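Local atomic coordinates of hypothetical protein TM1631 (Thermotoga maritima, PDB entry 1VPQ), a protein that is of unknown function but belongs to the DUF72 family and folds as a TIM barrel, an architecture shared by many enzymes. Residues T197-F202 against R242-Y247; F21-W26 against N251-G256; N106-I111 against E146-E151. All blocks are in the same frame, centred on the assembly; numbering follows the deposited sequence.

Contact 1 of 3, residues T197-F202 against R242-Y247; sequences TDYAYF and RVKETY
Two neighbouring parallel strands of a TIM barrel pair here, with Ala200 beside Thr246 and Tyr201 beside Tyr247; the axes of 199-202 and 245-247 lie 14° apart. Helix 226-240 comes between them in sequence, making a beta-alpha-beta crossover. Both backbone polar atoms of Ala200 bond to strand 245-250: N donates to Glu245 O (3.2 Å) and O accepts from Tyr247 N (3.0 Å). Next, Phe202 N donates to Tyr247 O at 2.7 Å. On the helix side, Thr246 CG2, anti to its backbone N, meets the edge of the Phe202 ring 3.5 Å from CE1, and Val236 of helix 226-240 packs on both residues. The other side of the sheet faces the barrel interior and is rich in tyrosine. Tyr247 CB sits over the rim of one face of Tyr201, whose hydroxyl reaches Glu54 and Thr82 of other strands. The Tyr247 ring ends beside Tyr199, with its OH 3.4 Å from Tyr199 CE1, and that same hydroxyl donates to Glu245 OE1 at 2.6 Å. Lys121 also forms a salt bridge to OE1, which probably helps keep this carboxylate charged. Where the chains enter the strands, Lys244 N donates to Asp198 O at 2.9 Å, while the lysine side chain lays CG over one face of the Tyr199 ring and ends in a salt bridge, NZ to Asp198 OD2 at 3.3 Å, whose hydrogen bond is weak.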
# COMPACT_ATOMS: atom_id res chain seq x y z
N THR A 197 13.52 -8.88 0.62
CA THR A 197 12.87 -10.17 0.38
C THR A 197 12.93 -10.48 -1.12
O THR A 197 13.76 -9.93 -1.83
CB THR A 197 11.40 -10.16 0.86
OG1 THR A 197 10.67 -9.15 0.15
CG2 THR A 197 11.31 -9.88 2.35
N ASP A 198 12.06 -11.38 -1.58
CA ASP A 198 11.90 -11.69 -3.00
C ASP A 198 10.62 -11.07 -3.56
O ASP A 198 10.06 -11.56 -4.55
CB ASP A 198 11.94 -13.21 -3.23
CG ASP A 198 10.86 -13.97 -2.45
OD1 ASP A 198 10.23 -13.39 -1.55
OD2 ASP A 198 10.66 -15.17 -2.73
N TYR A 199 10.18 -9.98 -2.92
CA TYR A 199 9.14 -9.11 -3.44
C TYR A 199 9.51 -7.65 -3.18
O TYR A 199 10.16 -7.33 -2.17
CB TYR A 199 7.79 -9.43 -2.80
CG TYR A 199 7.29 -10.80 -3.19
CD1 TYR A 199 6.62 -10.99 -4.39
CD2 TYR A 199 7.53 -11.91 -2.38
CE1 TYR A 199 6.18 -12.25 -4.77
CE2 TYR A 199 7.09 -13.18 -2.75
CZ TYR A 199 6.42 -13.34 -3.95
OH TYR A 199 5.98 -14.59 -4.34
N ALA A 200 9.14 -6.78 -4.11
CA ALA A 200 9.22 -5.32 -3.90
C ALA A 200 7.82 -4.75 -3.77
O ALA A 200 6.87 -5.27 -4.35
CB ALA A 200 9.95 -4.65 -5.05
N TYR A 201 7.72 -3.67 -3.00
CA TYR A 201 6.46 -3.00 -2.74
C TYR A 201 6.73 -1.50 -2.73
O TYR A 201 7.52 -1.03 -1.93
CB TYR A 201 5.92 -3.46 -1.38
CG TYR A 201 4.42 -3.23 -1.15
CD1 TYR A 201 3.88 -1.94 -1.09
CD2 TYR A 201 3.57 -4.30 -0.97
CE1 TYR A 201 2.52 -1.75 -0.85
CE2 TYR A 201 2.22 -4.12 -0.73
CZ TYR A 201 1.70 -2.84 -0.67
OH TYR A 201 0.34 -2.68 -0.44
N PHE A 202 6.08 -0.75 -3.63
CA PHE A 202 6.26 0.70 -3.69
C PHE A 202 4.98 1.40 -3.32
O PHE A 202 3.91 1.00 -3.77
CB PHE A 202 6.63 1.16 -5.10
CG PHE A 202 7.95 0.64 -5.57
CD1 PHE A 202 8.09 -0.69 -5.96
CD2 PHE A 202 9.05 1.48 -5.63
CE1 PHE A 202 9.31 -1.18 -6.40
CE2 PHE A 202 10.28 1.00 -6.06
CZ PHE A 202 10.41 -0.34 -6.45
N ARG A 242 15.14 -8.20 -9.75
CA ARG A 242 15.71 -8.89 -8.59
C ARG A 242 14.67 -9.67 -7.77
O ARG A 242 15.04 -10.35 -6.82
CB ARG A 242 16.41 -7.86 -7.69
N VAL A 243 13.39 -9.59 -8.13
CA VAL A 243 12.31 -10.17 -7.31
C VAL A 243 11.27 -10.94 -8.14
O VAL A 243 11.22 -10.81 -9.36
CB VAL A 243 11.61 -9.10 -6.46
CG1 VAL A 243 12.61 -8.45 -5.50
CG2 VAL A 243 10.95 -8.05 -7.32
N LYS A 244 10.47 -11.75 -7.46
CA LYS A 244 9.43 -12.56 -8.12
C LYS A 244 8.35 -11.64 -8.69
O LYS A 244 7.96 -11.78 -9.85
CB LYS A 244 8.77 -13.57 -7.17
CG LYS A 244 9.69 -14.39 -6.29
CD LYS A 244 10.73 -15.16 -7.07
CE LYS A 244 11.61 -16.00 -6.13
NZ LYS A 244 10.82 -17.03 -5.41
N GLU A 245 7.87 -10.72 -7.85
CA GLU A 245 6.84 -9.74 -8.24
C GLU A 245 7.04 -8.41 -7.52
O GLU A 245 7.62 -8.36 -6.44
CB GLU A 245 5.44 -10.27 -7.93
CG GLU A 245 4.97 -11.40 -8.83
CD GLU A 245 3.79 -12.17 -8.26
OE1 GLU A 245 3.07 -11.63 -7.40
OE2 GLU A 245 3.59 -13.33 -8.69
N THR A 246 6.53 -7.34 -8.13
CA THR A 246 6.62 -5.99 -7.58
C THR A 246 5.22 -5.39 -7.57
O THR A 246 4.49 -5.50 -8.56
CB THR A 246 7.55 -5.09 -8.43
OG1 THR A 246 8.91 -5.53 -8.30
CG2 THR A 246 7.47 -3.63 -8.00
N TYR A 247 4.86 -4.75 -6.46
CA TYR A 247 3.54 -4.14 -6.30
C TYR A 247 3.71 -2.65 -6.11
O TYR A 247 4.38 -2.21 -5.18
CB TYR A 247 2.78 -4.75 -5.12
CG TYR A 247 2.90 -6.25 -5.10
CD1 TYR A 247 2.33 -7.03 -6.10
CD2 TYR A 247 3.61 -6.90 -4.09
CE1 TYR A 247 2.46 -8.41 -6.10
CE2 TYR A 247 3.75 -8.27 -4.08
CZ TYR A 247 3.17 -9.02 -5.08
OH TYR A 247 3.32 -10.40 -5.07

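Contact 2 of 3, residues F21-W26 against N251-G256; sequences FSFEDW and NNCYKG
Cys253 is the first residue of 251-256 to touch 21-26, where two loops leave the C-terminal ends of adjacent TIM-barrel strands, 13-18 and 245-250. Its CB lies over a face of the Phe23 ring, 4.1 Å from CZ. SG stands anti to the carbonyl carbon (chi1 -72°), which brings it obliquely to that same ring and, at 4.0 Å from Trp26 CZ2, to the edge of the indole: one sulfur in contact with two aromatics. The carbonyl of Cys253 is gripped twice. Trp26 NE1 donates to Cys253 O at 3.2 Å, lying in the carbonyl plane on a lone pair with the oxygen close to the indole plane, which helps to fix the rotation of the ring; Gly256 N, 3.1 Å from Cys253 O, is the second donor. Tyr254 turns its CB away from 21-26, and Asp25 meets the backbone at the next residue. There Lys255 N donates to Asp25 OD2 at 3.0 Å, arriving from above the carboxylate plane. The lysine CG lies over the rim of a Tyr254 face, 3.8 Å from Asp25 OD2. Gly256, the N-cap of helix 257-270, completes the walk. The indole of Trp26 is sandwiched: Phe23 CD2 covers one face near the rim, and on the opposite face Gly256 CA rests 3.4 Å from Trp26 CD1.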
# COMPACT_ATOMS: atom_id res chain seq x y z
N PHE A 21 -10.35 2.13 -4.64
CA PHE A 21 -10.99 2.38 -5.93
C PHE A 21 -12.31 3.15 -5.79
O PHE A 21 -12.83 3.67 -6.78
CB PHE A 21 -11.28 1.04 -6.63
CG PHE A 21 -12.37 0.24 -5.97
CD1 PHE A 21 -13.70 0.42 -6.34
CD2 PHE A 21 -12.08 -0.67 -4.96
CE1 PHE A 21 -14.71 -0.31 -5.73
CE2 PHE A 21 -13.09 -1.39 -4.34
CZ PHE A 21 -14.41 -1.21 -4.73
N SER A 22 -12.86 3.22 -4.58
CA SER A 22 -14.22 3.70 -4.34
C SER A 22 -14.22 5.16 -3.89
O SER A 22 -14.36 5.46 -2.71
CB SER A 22 -14.90 2.80 -3.30
OG SER A 22 -16.31 2.99 -3.28
N PHE A 23 -14.06 6.06 -4.87
CA PHE A 23 -14.04 7.50 -4.63
C PHE A 23 -15.01 8.21 -5.57
O PHE A 23 -15.08 7.89 -6.75
CB PHE A 23 -12.63 8.06 -4.88
CG PHE A 23 -11.56 7.44 -4.02
CD1 PHE A 23 -11.39 7.83 -2.70
CD2 PHE A 23 -10.70 6.48 -4.54
CE1 PHE A 23 -10.39 7.26 -1.91
CE2 PHE A 23 -9.70 5.91 -3.76
CZ PHE A 23 -9.55 6.30 -2.44
N GLU A 24 -15.76 9.17 -5.03
CA GLU A 24 -16.66 10.02 -5.83
C GLU A 24 -15.89 11.15 -6.52
O GLU A 24 -16.23 11.53 -7.64
CB GLU A 24 -17.76 10.59 -4.94
CG GLU A 24 -18.73 9.55 -4.37
CD GLU A 24 -19.90 9.24 -5.31
OE1 GLU A 24 -19.66 8.71 -6.42
OE2 GLU A 24 -21.06 9.53 -4.93
N ASP A 25 -14.89 11.70 -5.83
CA ASP A 25 -13.84 12.55 -6.43
C ASP A 25 -13.41 12.14 -7.85
O ASP A 25 -13.12 13.01 -8.68
CB ASP A 25 -12.57 12.52 -5.55
CG ASP A 25 -12.46 13.70 -4.61
OD1 ASP A 25 -13.47 14.40 -4.40
OD2 ASP A 25 -11.35 13.91 -4.07
N TRP A 26 -13.32 10.82 -8.09
CA TRP A 26 -12.88 10.27 -9.39
C TRP A 26 -13.92 10.39 -10.52
O TRP A 26 -13.56 10.29 -11.70
CB TRP A 26 -12.44 8.80 -9.23
CG TRP A 26 -11.22 8.58 -8.39
CD1 TRP A 26 -10.66 9.45 -7.49
CD2 TRP A 26 -10.41 7.39 -8.34
NE1 TRP A 26 -9.56 8.88 -6.91
CE2 TRP A 26 -9.38 7.62 -7.41
CE3 TRP A 26 -10.45 6.16 -9.00
CZ2 TRP A 26 -8.40 6.67 -7.12
CZ3 TRP A 26 -9.48 5.21 -8.71
CH2 TRP A 26 -8.47 5.47 -7.78
N ASN A 251 -1.01 6.73 -3.99
CA ASN A 251 -1.82 7.06 -2.83
C ASN A 251 -2.31 8.51 -2.83
O ASN A 251 -3.04 8.92 -1.93
CB ASN A 251 -1.00 6.79 -1.56
CG ASN A 251 -1.87 6.58 -0.34
OD1 ASN A 251 -2.98 6.04 -0.43
ND2 ASN A 251 -1.37 6.98 0.82
N ASN A 252 -1.87 9.27 -3.83
CA ASN A 252 -2.25 10.68 -3.97
C ASN A 252 -3.63 10.78 -4.60
O ASN A 252 -3.79 11.36 -5.66
CB ASN A 252 -1.21 11.46 -4.79
CG ASN A 252 -0.94 10.84 -6.16
OD1 ASN A 252 -0.81 9.62 -6.29
ND2 ASN A 252 -0.82 11.68 -7.18
N CYS A 253 -4.62 10.23 -3.91
CA CYS A 253 -5.93 9.93 -4.50
C CYS A 253 -6.89 11.11 -4.57
O CYS A 253 -7.97 11.01 -5.14
CB CYS A 253 -6.60 8.76 -3.74
SG CYS A 253 -5.83 7.11 -4.03
N TYR A 254 -6.48 12.24 -4.00
CA TYR A 254 -7.30 13.46 -4.02
C TYR A 254 -7.62 13.86 -5.46
O TYR A 254 -6.72 14.14 -6.26
CB TYR A 254 -6.56 14.60 -3.30
CG TYR A 254 -7.33 15.90 -3.18
CD1 TYR A 254 -8.25 16.10 -2.15
CD2 TYR A 254 -7.11 16.95 -4.07
CE1 TYR A 254 -8.95 17.32 -2.02
CE2 TYR A 254 -7.80 18.16 -3.95
CZ TYR A 254 -8.72 18.34 -2.93
OH TYR A 254 -9.39 19.54 -2.81
N LYS A 255 -8.91 13.85 -5.79
CA LYS A 255 -9.42 14.23 -7.12
C LYS A 255 -8.83 13.40 -8.28
O LYS A 255 -8.63 13.91 -9.39
CB LYS A 255 -9.23 15.73 -7.36
CG LYS A 255 -10.09 16.60 -6.44
CD LYS A 255 -9.82 18.08 -6.70
CE LYS A 255 -10.72 19.00 -5.87
NZ LYS A 255 -11.68 19.76 -6.71
N GLY A 256 -8.58 12.12 -8.02
CA GLY A 256 -8.21 11.18 -9.08
C GLY A 256 -6.77 11.28 -9.56
O GLY A 256 -6.40 10.63 -10.54

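Contact 3 of 3, residues N106-I111 against E146-E151; sequences NFTRQI and ESYPYE
Three aromatic rings carry the contact, Tyr148 lying between Phe107 and Tyr150, and their rims do most of the touching. Phe107 has Ile111 CG1 from the next helical turn over one face, towards the rim, while Tyr148 CE1 comes up at its edge, 4.0 Å from Phe107 CE2. Tyr148 in turn receives Thr108 OG1 at its own edge, 3.4 Å from CD1, and further along that ring Ile111 CD1 packs against the phenol oxygen, 3.3 Å from Tyr148 OH. Glu151 O is at the edge of Tyr148 too. Tyr150 carries Pro149 CG over the centre of one face, 3.9 Å above the ring plane; in that plane, where Tyr148 CE1 also lies at the edge, Thr108 CG2 comes 3.6 Å from Tyr150 CE2. The two branches of Thr108 thus serve different rings: with chi1 at -60°, OG1 lies beside the backbone N and points to Tyr148, and CG2 lies anti to N and points to Tyr150. OG1 also hydrogen-bonds to Met104 O one turn back, so its approach to the tyrosine carbons costs it no polar partner. Tyr148, with CG anti to the backbone N (chi1 -170°), reaches inward far enough for its hydroxyl to bond Thr123 of strand 120-126. Arg145 bonds the carbonyls of both Tyr148 and Tyr150, bracing the turn that bears the two rings. Helix 101-116 is thereby packed on the loop that leads from helix 135-147 into strand 152-155, helix against loop on the outside of a TIM barrel.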
# COMPACT_ATOMS: atom_id res chain seq x y z
N ASN A 106 -7.18 -12.93 14.72
CA ASN A 106 -8.55 -12.54 14.41
C ASN A 106 -8.65 -12.06 12.96
O ASN A 106 -9.51 -12.50 12.20
CB ASN A 106 -8.97 -11.42 15.36
CG ASN A 106 -10.44 -11.11 15.27
OD1 ASN A 106 -10.83 -10.02 14.85
ND2 ASN A 106 -11.28 -12.06 15.69
N PHE A 107 -7.75 -11.15 12.61
CA PHE A 107 -7.62 -10.59 11.26
C PHE A 107 -7.32 -11.66 10.21
O PHE A 107 -7.85 -11.60 9.12
CB PHE A 107 -6.51 -9.54 11.26
CG PHE A 107 -6.04 -9.11 9.90
CD1 PHE A 107 -6.75 -8.16 9.17
CD2 PHE A 107 -4.87 -9.63 9.36
CE1 PHE A 107 -6.30 -7.74 7.93
CE2 PHE A 107 -4.42 -9.23 8.11
CZ PHE A 107 -5.13 -8.28 7.39
N THR A 108 -6.46 -12.62 10.56
CA THR A 108 -6.11 -13.71 9.64
C THR A 108 -7.36 -14.48 9.25
O THR A 108 -7.55 -14.82 8.08
CB THR A 108 -5.10 -14.69 10.27
OG1 THR A 108 -3.90 -13.98 10.61
CG2 THR A 108 -4.74 -15.81 9.30
N ARG A 109 -8.21 -14.76 10.23
CA ARG A 109 -9.48 -15.43 10.01
C ARG A 109 -10.32 -14.68 8.98
O ARG A 109 -10.81 -15.28 8.02
CB ARG A 109 -10.25 -15.58 11.32
N GLN A 110 -10.47 -13.36 9.16
CA GLN A 110 -11.25 -12.55 8.21
C GLN A 110 -10.75 -12.81 6.79
O GLN A 110 -11.52 -13.17 5.92
CB GLN A 110 -11.15 -11.04 8.47
CG GLN A 110 -11.08 -10.58 9.91
CD GLN A 110 -12.26 -11.01 10.72
OE1 GLN A 110 -13.41 -10.79 10.34
NE2 GLN A 110 -11.99 -11.64 11.86
N ILE A 111 -9.45 -12.63 6.59
CA ILE A 111 -8.85 -12.68 5.24
C ILE A 111 -8.34 -14.07 4.82
O ILE A 111 -7.75 -14.20 3.75
CB ILE A 111 -7.70 -11.66 5.09
CG1 ILE A 111 -6.51 -12.04 5.98
CG2 ILE A 111 -8.20 -10.25 5.40
CD1 ILE A 111 -5.24 -11.35 5.61
N GLU A 146 5.90 -12.92 14.25
CA GLU A 146 5.45 -14.22 14.77
C GLU A 146 3.92 -14.37 14.95
O GLU A 146 3.43 -15.49 15.04
CB GLU A 146 6.21 -14.59 16.04
CG GLU A 146 6.05 -13.66 17.23
CD GLU A 146 7.15 -13.88 18.29
OE1 GLU A 146 8.29 -14.20 17.92
OE2 GLU A 146 6.86 -13.73 19.49
N SER A 147 3.17 -13.26 14.95
CA SER A 147 1.70 -13.32 14.99
C SER A 147 1.05 -13.63 13.64
O SER A 147 -0.11 -14.02 13.58
CB SER A 147 1.12 -12.00 15.52
OG SER A 147 1.12 -10.99 14.52
N TYR A 148 1.80 -13.43 12.55
CA TYR A 148 1.24 -13.49 11.20
C TYR A 148 2.19 -14.22 10.24
O TYR A 148 3.20 -13.66 9.86
CB TYR A 148 1.00 -12.07 10.67
CG TYR A 148 0.20 -12.05 9.39
CD1 TYR A 148 -1.16 -12.36 9.38
CD2 TYR A 148 0.80 -11.71 8.18
CE1 TYR A 148 -1.89 -12.34 8.21
CE2 TYR A 148 0.07 -11.69 7.00
CZ TYR A 148 -1.27 -12.00 7.03
OH TYR A 148 -1.98 -11.98 5.87
N PRO A 149 1.85 -15.47 9.84
CA PRO A 149 2.75 -16.31 9.03
C PRO A 149 2.65 -16.16 7.50
O PRO A 149 3.17 -17.03 6.79
CB PRO A 149 2.31 -17.72 9.41
CG PRO A 149 0.83 -17.58 9.58
CD PRO A 149 0.60 -16.18 10.15
N TYR A 150 2.02 -15.12 6.99
CA TYR A 150 1.86 -14.95 5.55
C TYR A 150 2.62 -13.74 5.07
O TYR A 150 3.21 -13.01 5.86
CB TYR A 150 0.38 -14.85 5.19
CG TYR A 150 -0.40 -16.04 5.68
CD1 TYR A 150 -0.09 -17.32 5.24
CD2 TYR A 150 -1.43 -15.89 6.59
CE1 TYR A 150 -0.78 -18.42 5.69
CE2 TYR A 150 -2.14 -17.00 7.05
CZ TYR A 150 -1.80 -18.26 6.59
OH TYR A 150 -2.49 -19.36 7.04
N GLU A 151 2.62 -13.52 3.76
CA GLU A 151 3.41 -12.45 3.16
C GLU A 151 3.13 -11.10 3.83
O GLU A 151 2.01 -10.61 3.79
CB GLU A 151 3.16 -12.37 1.64
CG GLU A 151 3.86 -13.46 0.83
CD GLU A 151 5.36 -13.25 0.69
OE1 GLU A 151 5.89 -12.23 1.18
OE2 GLU A 151 6.03 -14.13 0.09

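Overall arrangement
Contacts 1 and 2 share strand 245-250: contact 1 takes in its start and contact 2 the loop after its end, and their centres are about 25 Å apart on opposite sides of the chain's centre. Contact 3 lies about 20 Å from contact 1, centre to centre, and touches it where the start of strand 199-204 meets the loop before strand 152-155, Tyr199 CE2 packing 3.2 Å from Glu151 OE2. From contact 2 it is about 28 Å away between centres, about 14 Å between nearest atoms. Contact 2 is at the C-terminal strand ends, where TIM-barrel enzymes keep their active sites; a sulfate, probably from the crystallisation liquor, lies near Asn251, but no active site is established.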